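PDB 6CNG: fatty Acid Kinase (Fak) B3 protein from Streptococcus pneumoniae, which binds linoleic acid, and probably other long-chain fatty acids, and may take part in lipid transport or fatty acid metabolism. Local coordinates for residues G143-D154 / G246-R254; E238-G246 / G293-D301. All coordinates share one frame; numbering follows the deposited sequence.

Interaction 1: G143-D154 / G246-R254. With NA (sodium ion), chain D.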
loop_
_atom_site.group_PDB
_atom_site.type_symbol
_atom_site.label_atom_id
_atom_site.label_comp_id
_atom_site.label_asym_id
_atom_site.label_seq_id
_atom_site.Cartn_x
_atom_site.Cartn_y
_atom_site.Cartn_z
ATOM N N GLY A 143 -3.278 1.873 -1.459
ATOM C CA GLY A 143 -3.627 2.403 -2.768
ATOM C C GLY A 143 -2.518 3.182 -3.458
ATOM O O GLY A 143 -2.439 3.189 -4.687
ATOM N N GLU A 144 -1.657 3.848 -2.688
ATOM C CA GLU A 144 -0.585 4.615 -3.307
ATOM C C GLU A 144 0.478 3.704 -3.892
ATOM O O GLU A 144 0.992 3.962 -4.981
ATOM C CB GLU A 144 0.038 5.594 -2.313
ATOM C CG GLU A 144 0.773 6.671 -3.047
ATOM C CD GLU A 144 1.662 7.547 -2.203
ATOM O OE1 GLU A 144 1.495 7.569 -0.977
ATOM O OE2 GLU A 144 2.533 8.237 -2.785
ATOM N N VAL A 145 0.821 2.631 -3.183
ATOM C CA VAL A 145 1.709 1.629 -3.754
ATOM C C VAL A 145 1.083 1.018 -4.992
ATOM O O VAL A 145 1.753 0.752 -5.988
ATOM C CB VAL A 145 2.048 0.563 -2.700
ATOM C CG1 VAL A 145 2.792 -0.545 -3.323
ATOM C CG2 VAL A 145 2.872 1.160 -1.580
ATOM N N ASP A 146 -0.212 0.767 -4.948
ATOM C CA ASP A 146 -0.874 0.231 -6.119
ATOM C C ASP A 146 -0.711 1.150 -7.319
ATOM O O ASP A 146 -0.420 0.691 -8.419
ATOM C CB ASP A 146 -2.332 0.025 -5.766
ATOM C CG ASP A 146 -2.509 -0.922 -4.583
ATOM O OD1 ASP A 146 -1.577 -1.691 -4.300
ATOM O OD2 ASP A 146 -3.573 -0.909 -3.925
ATOM N N LEU A 147 -0.917 2.455 -7.128
ATOM C CA LEU A 147 -0.719 3.401 -8.213
ATOM C C LEU A 147 0.699 3.358 -8.743
ATOM O O LEU A 147 0.926 3.458 -9.953
ATOM C CB LEU A 147 -1.011 4.798 -7.712
ATOM C CG LEU A 147 -2.480 5.206 -7.628
ATOM C CD1 LEU A 147 -2.580 6.598 -7.065
ATOM C CD2 LEU A 147 -3.159 5.102 -8.980
ATOM N N LEU A 148 1.672 3.255 -7.855
ATOM C CA LEU A 148 3.050 3.237 -8.313
ATOM C C LEU A 148 3.308 2.033 -9.183
ATOM O O LEU A 148 4.010 2.114 -10.185
ATOM C CB LEU A 148 4.001 3.184 -7.134
ATOM C CG LEU A 148 4.033 4.391 -6.224
ATOM C CD1 LEU A 148 5.044 4.144 -5.148
ATOM C CD2 LEU A 148 4.384 5.619 -6.973
ATOM N N VAL A 149 2.766 0.893 -8.795
ATOM C CA VAL A 149 2.967 -0.316 -9.573
ATOM C C VAL A 149 2.261 -0.226 -10.914
ATOM O O VAL A 149 2.809 -0.613 -11.947
ATOM C CB VAL A 149 2.510 -1.503 -8.719
ATOM C CG1 VAL A 149 2.103 -2.630 -9.576
ATOM C CG2 VAL A 149 3.638 -1.884 -7.808
ATOM N N GLU A 150 1.042 0.285 -10.924
ATOM C CA GLU A 150 0.367 0.534 -12.176
ATOM C C GLU A 150 1.185 1.451 -13.072
ATOM O O GLU A 150 1.272 1.230 -14.284
ATOM C CB GLU A 150 -0.995 1.155 -11.898
ATOM C CG GLU A 150 -1.611 1.719 -13.163
ATOM C CD GLU A 150 -3.032 2.209 -12.990
ATOM O OE1 GLU A 150 -3.691 2.487 -14.015
ATOM O OE2 GLU A 150 -3.482 2.296 -11.834
ATOM N N LYS A 151 1.781 2.491 -12.502
ATOM C CA LYS A 151 2.527 3.428 -13.311
ATOM C C LYS A 151 3.796 2.804 -13.855
ATOM O O LYS A 151 4.168 3.048 -15.002
ATOM C CB LYS A 151 2.856 4.660 -12.496
ATOM C CG LYS A 151 3.646 5.684 -13.282
ATOM C CD LYS A 151 2.967 6.161 -14.551
ATOM C CE LYS A 151 1.602 6.708 -14.296
ATOM N NZ LYS A 151 1.104 7.606 -15.377
ATOM N N LEU A 152 4.499 2.034 -13.054
ATOM C CA LEU A 152 5.663 1.377 -13.603
ATOM C C LEU A 152 5.274 0.563 -14.829
ATOM O O LEU A 152 5.952 0.613 -15.863
ATOM C CB LEU A 152 6.277 0.491 -12.545
ATOM C CG LEU A 152 6.948 1.167 -11.373
ATOM C CD1 LEU A 152 7.310 0.197 -10.311
ATOM C CD2 LEU A 152 8.201 1.861 -11.861
ATOM N N ASN A 153 4.159 -0.163 -14.739
ATOM C CA ASN A 153 3.690 -0.952 -15.860
ATOM C C ASN A 153 3.352 -0.074 -17.042
ATOM O O ASN A 153 3.713 -0.381 -18.176
ATOM C CB ASN A 153 2.459 -1.750 -15.443
ATOM C CG ASN A 153 2.138 -2.870 -16.418
ATOM O OD1 ASN A 153 2.975 -3.735 -16.663
ATOM N ND2 ASN A 153 0.929 -2.859 -16.968
ATOM N N ASP A 154 2.615 1.000 -16.801
ATOM C CA ASP A 154 2.368 1.989 -17.834
ATOM C C ASP A 154 3.670 2.376 -18.532
ATOM O O ASP A 154 3.788 2.281 -19.755
ATOM C CB ASP A 154 1.755 3.233 -17.195
ATOM C CG ASP A 154 0.288 3.098 -16.862
ATOM O OD1 ASP A 154 -0.332 2.037 -17.089
ATOM O OD2 ASP A 154 -0.241 4.108 -16.349
ATOM N N GLY A 246 -8.799 15.386 -10.624
ATOM C CA GLY A 246 -9.445 14.470 -11.542
ATOM C C GLY A 246 -8.617 13.294 -12.025
ATOM O O GLY A 246 -9.084 12.575 -12.900
ATOM N N GLY A 247 -7.407 13.077 -11.479
ATOM C CA GLY A 247 -6.556 11.963 -11.849
ATOM C C GLY A 247 -6.963 10.610 -11.281
ATOM O O GLY A 247 -8.115 10.361 -10.924
ATOM N N ARG A 248 -5.993 9.724 -11.199
ATOM C CA ARG A 248 -6.278 8.370 -10.760
ATOM C C ARG A 248 -6.410 8.304 -9.247
ATOM O O ARG A 248 -5.707 8.996 -8.512
ATOM C CB ARG A 248 -5.168 7.420 -11.179
ATOM C CG ARG A 248 -5.058 7.178 -12.658
ATOM C CD ARG A 248 -3.895 6.252 -12.954
ATOM N NE ARG A 248 -3.733 6.092 -14.381
ATOM C CZ ARG A 248 -2.702 5.507 -14.952
ATOM N NH1 ARG A 248 -1.726 5.017 -14.216
ATOM N NH2 ARG A 248 -2.654 5.428 -16.272
ATOM N N ILE A 249 -7.337 7.468 -8.799
ATOM C CA ILE A 249 -7.469 7.084 -7.405
ATOM C C ILE A 249 -7.547 5.573 -7.323
ATOM O O ILE A 249 -8.178 4.931 -8.164
ATOM C CB ILE A 249 -8.737 7.678 -6.794
ATOM C CG1 ILE A 249 -8.702 9.198 -6.835
ATOM C CG2 ILE A 249 -8.892 7.209 -5.390
ATOM C CD1 ILE A 249 -9.965 9.813 -6.334
ATOM N N VAL A 250 -6.910 5.017 -6.297
ATOM C CA VAL A 250 -7.025 3.606 -5.908
ATOM C C VAL A 250 -7.441 3.571 -4.442
ATOM O O VAL A 250 -6.689 4.000 -3.566
ATOM C CB VAL A 250 -5.719 2.844 -6.112
ATOM C CG1 VAL A 250 -5.876 1.459 -5.637
ATOM C CG2 VAL A 250 -5.349 2.856 -7.558
ATOM N N MET A 251 -8.637 3.075 -4.176
ATOM C CA MET A 251 -9.151 2.918 -2.819
ATOM C C MET A 251 -9.011 1.450 -2.413
ATOM O O MET A 251 -9.802 0.604 -2.829
ATOM C CB MET A 251 -10.627 3.307 -2.757
ATOM C CG MET A 251 -10.967 4.727 -3.099
ATOM S SD MET A 251 -12.733 5.043 -3.023
ATOM C CE MET A 251 -12.841 6.694 -3.648
ATOM N N ALA A 252 -8.021 1.155 -1.583
ATOM C CA ALA A 252 -7.913 -0.146 -0.927
ATOM C C ALA A 252 -8.724 -0.132 0.362
ATOM O O ALA A 252 -8.486 0.694 1.236
ATOM C CB ALA A 252 -6.449 -0.437 -0.627
ATOM N N GLN A 253 -9.662 -1.061 0.497
ATOM C CA GLN A 253 -10.591 -1.033 1.609
ATOM C C GLN A 253 -10.786 -2.423 2.211
ATOM O O GLN A 253 -10.627 -3.441 1.535
ATOM C CB GLN A 253 -11.944 -0.465 1.186
ATOM C CG GLN A 253 -12.550 -1.115 -0.017
ATOM C CD GLN A 253 -13.296 -2.379 0.315
ATOM O OE1 GLN A 253 -13.868 -2.496 1.372
ATOM N NE2 GLN A 253 -13.296 -3.334 -0.603
ATOM N N ARG A 254 -11.129 -2.435 3.505
ATOM C CA ARG A 254 -11.471 -3.640 4.253
ATOM C C ARG A 254 -12.917 -3.514 4.696
ATOM O O ARG A 254 -13.216 -2.824 5.666
ATOM C CB ARG A 254 -10.570 -3.814 5.458
ATOM C CG ARG A 254 -10.891 -5.025 6.288
ATOM C CD ARG A 254 -10.824 -6.295 5.486
ATOM N NE ARG A 254 -11.308 -7.440 6.239
ATOM C CZ ARG A 254 -11.527 -8.630 5.710
ATOM N NH1 ARG A 254 -11.290 -8.857 4.426
ATOM N NH2 ARG A 254 -11.996 -9.587 6.475
HETATM NA NA NA D . 4.135 10.373 -2.580
HETATM O O HOH W 1 -0.757 4.979 -11.823
HETATM O O HOH W 2 5.696 9.129 -1.518
#
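R248 reaches from strand 247-253 to the far end of segment 143-154 and presents the two end nitrogens of its guanidinium to a single oxygen, D154 OD2. R248 NH1 and NH2 each lie 2.8 Å from D154 OD2, with both bonds bent to 142°. D154 OD2 lies in the guanidinium plane, and the nitrogens meet it on the syn side of the carboxylate, 20-28° out of the carboxylate plane. E150 comes in over one face instead: its carboxylate stacks nearly flat on the guanidinium, with E150 OE1 3.2 Å from R248 NH1, a purely electrostatic pairing because no N-H points at it. The extended arginine chain carries the group this far, and a water joins R248 NH1 to L147 O. Closer to the start of the helix the contact turns apolar, L147 CD2 meeting V250 CG2 in a tight 3.4 Å approach. There the backbones draw close, and G143 CA gives a CH···O contact to V250 O at 3.5 Å. On a different side of the helix, E144 OE2 binds the sodium ion with the carbonyls of Q173 and T176. Further out, K277 pairs with E150 OE2. K151 NZ lies 4.0 Å from R248 NH1, a like-charge approach that the carboxylates of E150 and D154 would be expected to offset.

Interaction 2: E238-G246 / G293-D301. With EIC (linoleic acid), chain C.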
loop_
_atom_site.group_PDB
_atom_site.type_symbol
_atom_site.label_atom_id
_atom_site.label_comp_id
_atom_site.label_asym_id
_atom_site.label_seq_id
_atom_site.Cartn_x
_atom_site.Cartn_y
_atom_site.Cartn_z
ATOM N N GLU A 238 -10.351 16.571 2.313
ATOM C CA GLU A 238 -8.900 16.463 2.355
ATOM C C GLU A 238 -8.337 16.201 0.977
ATOM O O GLU A 238 -7.240 16.644 0.660
ATOM C CB GLU A 238 -8.435 15.366 3.326
ATOM C CG GLU A 238 -8.781 15.584 4.824
ATOM C CD GLU A 238 -8.205 16.858 5.464
ATOM O OE1 GLU A 238 -7.123 17.339 5.056
ATOM O OE2 GLU A 238 -8.864 17.368 6.379
ATOM N N LEU A 239 -9.071 15.479 0.147
ATOM C CA LEU A 239 -8.612 15.275 -1.214
ATOM C C LEU A 239 -8.536 16.602 -1.956
ATOM O O LEU A 239 -7.554 16.902 -2.637
ATOM C CB LEU A 239 -9.591 14.361 -1.923
ATOM C CG LEU A 239 -9.321 12.876 -2.017
ATOM C CD1 LEU A 239 -10.541 12.274 -2.629
ATOM C CD2 LEU A 239 -8.112 12.587 -2.848
ATOM N N VAL A 240 -9.591 17.390 -1.869
ATOM C CA VAL A 240 -9.577 18.704 -2.496
ATOM C C VAL A 240 -8.413 19.543 -1.969
ATOM O O VAL A 240 -7.653 20.130 -2.752
ATOM C CB VAL A 240 -10.944 19.385 -2.298
ATOM C CG1 VAL A 240 -10.966 20.798 -2.921
ATOM C CG2 VAL A 240 -12.031 18.504 -2.864
ATOM N N LYS A 241 -8.264 19.621 -0.638
ATOM C CA LYS A 241 -7.247 20.471 -0.034
ATOM C C LYS A 241 -5.861 20.067 -0.502
ATOM O O LYS A 241 -4.979 20.915 -0.661
ATOM C CB LYS A 241 -7.299 20.365 1.493
ATOM C CG LYS A 241 -8.521 20.936 2.112
ATOM C CD LYS A 241 -8.812 20.374 3.490
ATOM C CE LYS A 241 -7.810 20.822 4.505
ATOM N NZ LYS A 241 -8.331 20.644 5.909
ATOM N N ALA A 242 -5.668 18.776 -0.749
ATOM C CA ALA A 242 -4.363 18.266 -1.114
ATOM C C ALA A 242 -4.016 18.517 -2.566
ATOM O O ALA A 242 -2.844 18.413 -2.932
ATOM C CB ALA A 242 -4.317 16.772 -0.872
ATOM N N GLY A 243 -4.982 18.859 -3.388
ATOM C CA GLY A 243 -4.725 19.194 -4.755
ATOM C C GLY A 243 -5.107 18.161 -5.774
ATOM O O GLY A 243 -4.537 18.175 -6.871
ATOM N N TYR A 244 -6.033 17.252 -5.451
ATOM C CA TYR A 244 -6.586 16.345 -6.452
ATOM C C TYR A 244 -7.232 17.164 -7.566
ATOM O O TYR A 244 -7.816 18.226 -7.318
ATOM C CB TYR A 244 -7.585 15.380 -5.796
ATOM C CG TYR A 244 -8.203 14.368 -6.752
ATOM C CD1 TYR A 244 -7.490 13.271 -7.204
ATOM C CD2 TYR A 244 -9.498 14.519 -7.199
ATOM C CE1 TYR A 244 -8.038 12.393 -8.081
ATOM C CE2 TYR A 244 -10.049 13.639 -8.076
ATOM C CZ TYR A 244 -9.326 12.590 -8.511
ATOM O OH TYR A 244 -9.896 11.733 -9.384
ATOM N N ALA A 245 -7.105 16.681 -8.803
ATOM C CA ALA A 245 -7.599 17.416 -9.961
ATOM C C ALA A 245 -8.154 16.484 -11.036
ATOM O O ALA A 245 -8.050 16.762 -12.234
ATOM C CB ALA A 245 -6.517 18.323 -10.530
ATOM N N GLY A 246 -8.799 15.386 -10.624
ATOM C CA GLY A 246 -9.445 14.470 -11.542
ATOM C C GLY A 246 -8.617 13.294 -12.025
ATOM O O GLY A 246 -9.084 12.575 -12.900
ATOM N N GLY A 293 -11.678 -0.084 7.310
ATOM C CA GLY A 293 -10.580 0.783 6.968
ATOM C C GLY A 293 -10.499 1.075 5.485
ATOM O O GLY A 293 -10.984 0.332 4.634
ATOM N N LEU A 294 -9.844 2.193 5.183
ATOM C CA LEU A 294 -9.642 2.636 3.816
ATOM C C LEU A 294 -8.261 3.238 3.675
ATOM O O LEU A 294 -7.861 4.055 4.500
ATOM C CB LEU A 294 -10.662 3.713 3.478
ATOM C CG LEU A 294 -10.366 4.502 2.199
ATOM C CD1 LEU A 294 -10.520 3.645 0.967
ATOM C CD2 LEU A 294 -11.271 5.694 2.126
ATOM N N LEU A 295 -7.552 2.836 2.624
ATOM C CA LEU A 295 -6.263 3.406 2.258
ATOM C C LEU A 295 -6.368 3.837 0.804
ATOM O O LEU A 295 -6.242 3.015 -0.104
ATOM C CB LEU A 295 -5.131 2.404 2.375
ATOM C CG LEU A 295 -4.780 1.744 3.689
ATOM C CD1 LEU A 295 -3.251 1.719 3.806
ATOM C CD2 LEU A 295 -5.452 2.448 4.868
ATOM N N MET A 296 -6.535 5.125 0.589
ATOM C CA MET A 296 -6.794 5.657 -0.729
ATOM C C MET A 296 -5.538 6.326 -1.277
ATOM O O MET A 296 -5.063 7.308 -0.717
ATOM C CB MET A 296 -7.921 6.665 -0.580
ATOM C CG MET A 296 -8.136 7.502 -1.741
ATOM S SD MET A 296 -9.715 8.353 -1.653
ATOM C CE MET A 296 -9.415 9.520 -0.306
ATOM N N GLY A 297 -5.012 5.788 -2.367
ATOM C CA GLY A 297 -3.962 6.452 -3.105
ATOM C C GLY A 297 -4.540 7.305 -4.218
ATOM O O GLY A 297 -5.578 6.985 -4.790
ATOM N N TYR A 298 -3.867 8.416 -4.510
ATOM C CA TYR A 298 -4.392 9.345 -5.507
ATOM C C TYR A 298 -3.296 10.215 -6.101
ATOM O O TYR A 298 -2.215 10.385 -5.532
ATOM C CB TYR A 298 -5.543 10.218 -4.965
ATOM C CG TYR A 298 -5.172 11.126 -3.817
ATOM C CD1 TYR A 298 -5.164 10.670 -2.498
ATOM C CD2 TYR A 298 -4.821 12.466 -4.044
ATOM C CE1 TYR A 298 -4.827 11.493 -1.452
ATOM C CE2 TYR A 298 -4.470 13.309 -2.981
ATOM C CZ TYR A 298 -4.485 12.824 -1.694
ATOM O OH TYR A 298 -4.148 13.644 -0.667
ATOM N N GLU A 299 -3.609 10.764 -7.265
ATOM C CA GLU A 299 -2.722 11.663 -7.987
ATOM C C GLU A 299 -3.081 13.119 -7.723
ATOM O O GLU A 299 -4.258 13.475 -7.651
ATOM C CB GLU A 299 -2.845 11.391 -9.483
ATOM C CG GLU A 299 -2.309 10.045 -9.926
ATOM C CD GLU A 299 -2.497 9.800 -11.387
ATOM O OE1 GLU A 299 -3.397 10.448 -11.971
ATOM O OE2 GLU A 299 -1.754 8.956 -11.916
ATOM N N ILE A 300 -2.056 13.965 -7.611
ATOM C CA ILE A 300 -2.206 15.419 -7.560
ATOM C C ILE A 300 -1.435 16.080 -8.702
ATOM O O ILE A 300 -0.575 15.470 -9.334
ATOM C CB ILE A 300 -1.764 16.014 -6.202
ATOM C CG1 ILE A 300 -0.256 15.910 -6.024
ATOM C CG2 ILE A 300 -2.434 15.297 -5.098
ATOM C CD1 ILE A 300 0.256 16.749 -4.919
ATOM N N ASP A 301 -1.758 17.349 -8.953
ATOM C CA ASP A 301 -1.042 18.254 -9.889
ATOM C C ASP A 301 -0.026 17.703 -10.920
ATOM O O ASP A 301 -0.153 16.591 -11.439
ATOM C CB ASP A 301 -0.431 19.437 -9.081
ATOM C CG ASP A 301 1.061 19.268 -8.760
ATOM O OD1 ASP A 301 1.621 18.157 -8.855
ATOM O OD2 ASP A 301 1.689 20.289 -8.395
ATOM O OXT ASP A 301 0.933 18.378 -11.331
HETATM C C1 EIC C . 6.125 -5.380 9.351
HETATM C C2 EIC C . 5.011 -4.671 8.589
HETATM C C3 EIC C . 4.490 -3.431 9.279
HETATM C C4 EIC C . 3.620 -2.608 8.358
HETATM C C5 EIC C . 3.176 -1.313 9.004
HETATM C C6 EIC C . 2.394 -0.427 8.040
HETATM C C7 EIC C . 0.957 -0.905 7.791
HETATM C C8 EIC C . 0.289 -0.084 6.704
HETATM C C9 EIC C . -1.067 -0.690 6.430
HETATM C C10 EIC C . -2.156 -0.221 6.999
HETATM C C11 EIC C . -2.138 0.943 7.980
HETATM C C12 EIC C . -3.258 1.869 7.526
HETATM C C13 EIC C . -3.127 3.164 7.334
HETATM C C14 EIC C . -1.826 3.896 7.583
HETATM C C15 EIC C . -0.918 3.869 6.356
HETATM C C16 EIC C . 0.359 4.641 6.653
HETATM C C17 EIC C . 1.355 4.511 5.538
HETATM C C18 EIC C . 2.618 5.259 5.904
HETATM O O1 EIC C . 7.334 -5.234 9.026
HETATM O O2 EIC C . 5.821 -6.119 10.320
HETATM O O HOH W 3 -5.400 14.588 -9.779
#
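L239, in the last turns of helix 228-242, packs onto Y298 and M296 of strand 294-300, so that the helix end lies against one face of the mixed sheet in this DegV-family protein. A Schellman motif closes the helix at G243, whose positive phi turns the chain toward Y244. The contact is best followed along Y298. Its first torsion (chi1 62°) places CG between the backbone N and the carbonyl carbon, and the ring rises from the strand toward the helix. At the base, Y298 CB is 4.1 Å from L239 CD2. L239 CD2 then sits over the centre of the Y298 ring in a CH-pi contact, 3.4 Å from the centroid and 9° off the normal, almost equally near all six ring carbons. Y298 CD2 and Y244 CD1 meet obliquely, while at the tip Y298 OH comes to 3.1 Å from A242 CB, near the ring plane. L239 also faces M296: the two side chains reach toward each other tip to tip, and L239 CG and CD1 both lie 3.8 Å from M296 CE. I249 of the neighbouring strand also touches Y298, Y244 and M296. On another face of the strand L295 lines the fatty acid pocket, L295 CD2 lying 3.5 Å from C13 of linoleic acid. Past the rings, I300 CB packs against G243 O. No direct hydrogen bond joins the two segments; a water bridges them, accepting from A245 N at 2.9 Å and donating to E299 O at 2.7 Å.

Overall arrangement
From the N terminus, the first of the four segments met is 143-154, on helix 143-157, and interaction 1 closes when segment 246-254 returns to it, 92 residues on at the closest ends. Helix 228-242 lies within that excursion, but its partner, strand 294-300, comes after strand 247-253, so interaction 2 closes across 47 residues and the two loops cross rather than nest. They share G246, the corner between strands 244-245 and 247-253. Strands 247-253 and 294-300 are antiparallel neighbours in one sheet, with probable hydrogen bonds from L295 N to A252 O and from G297 N to V250 O. L147 CD1 also packs on the backbone N of Y298. Together the contacts tie both helices to this sheet near its C-terminal strand.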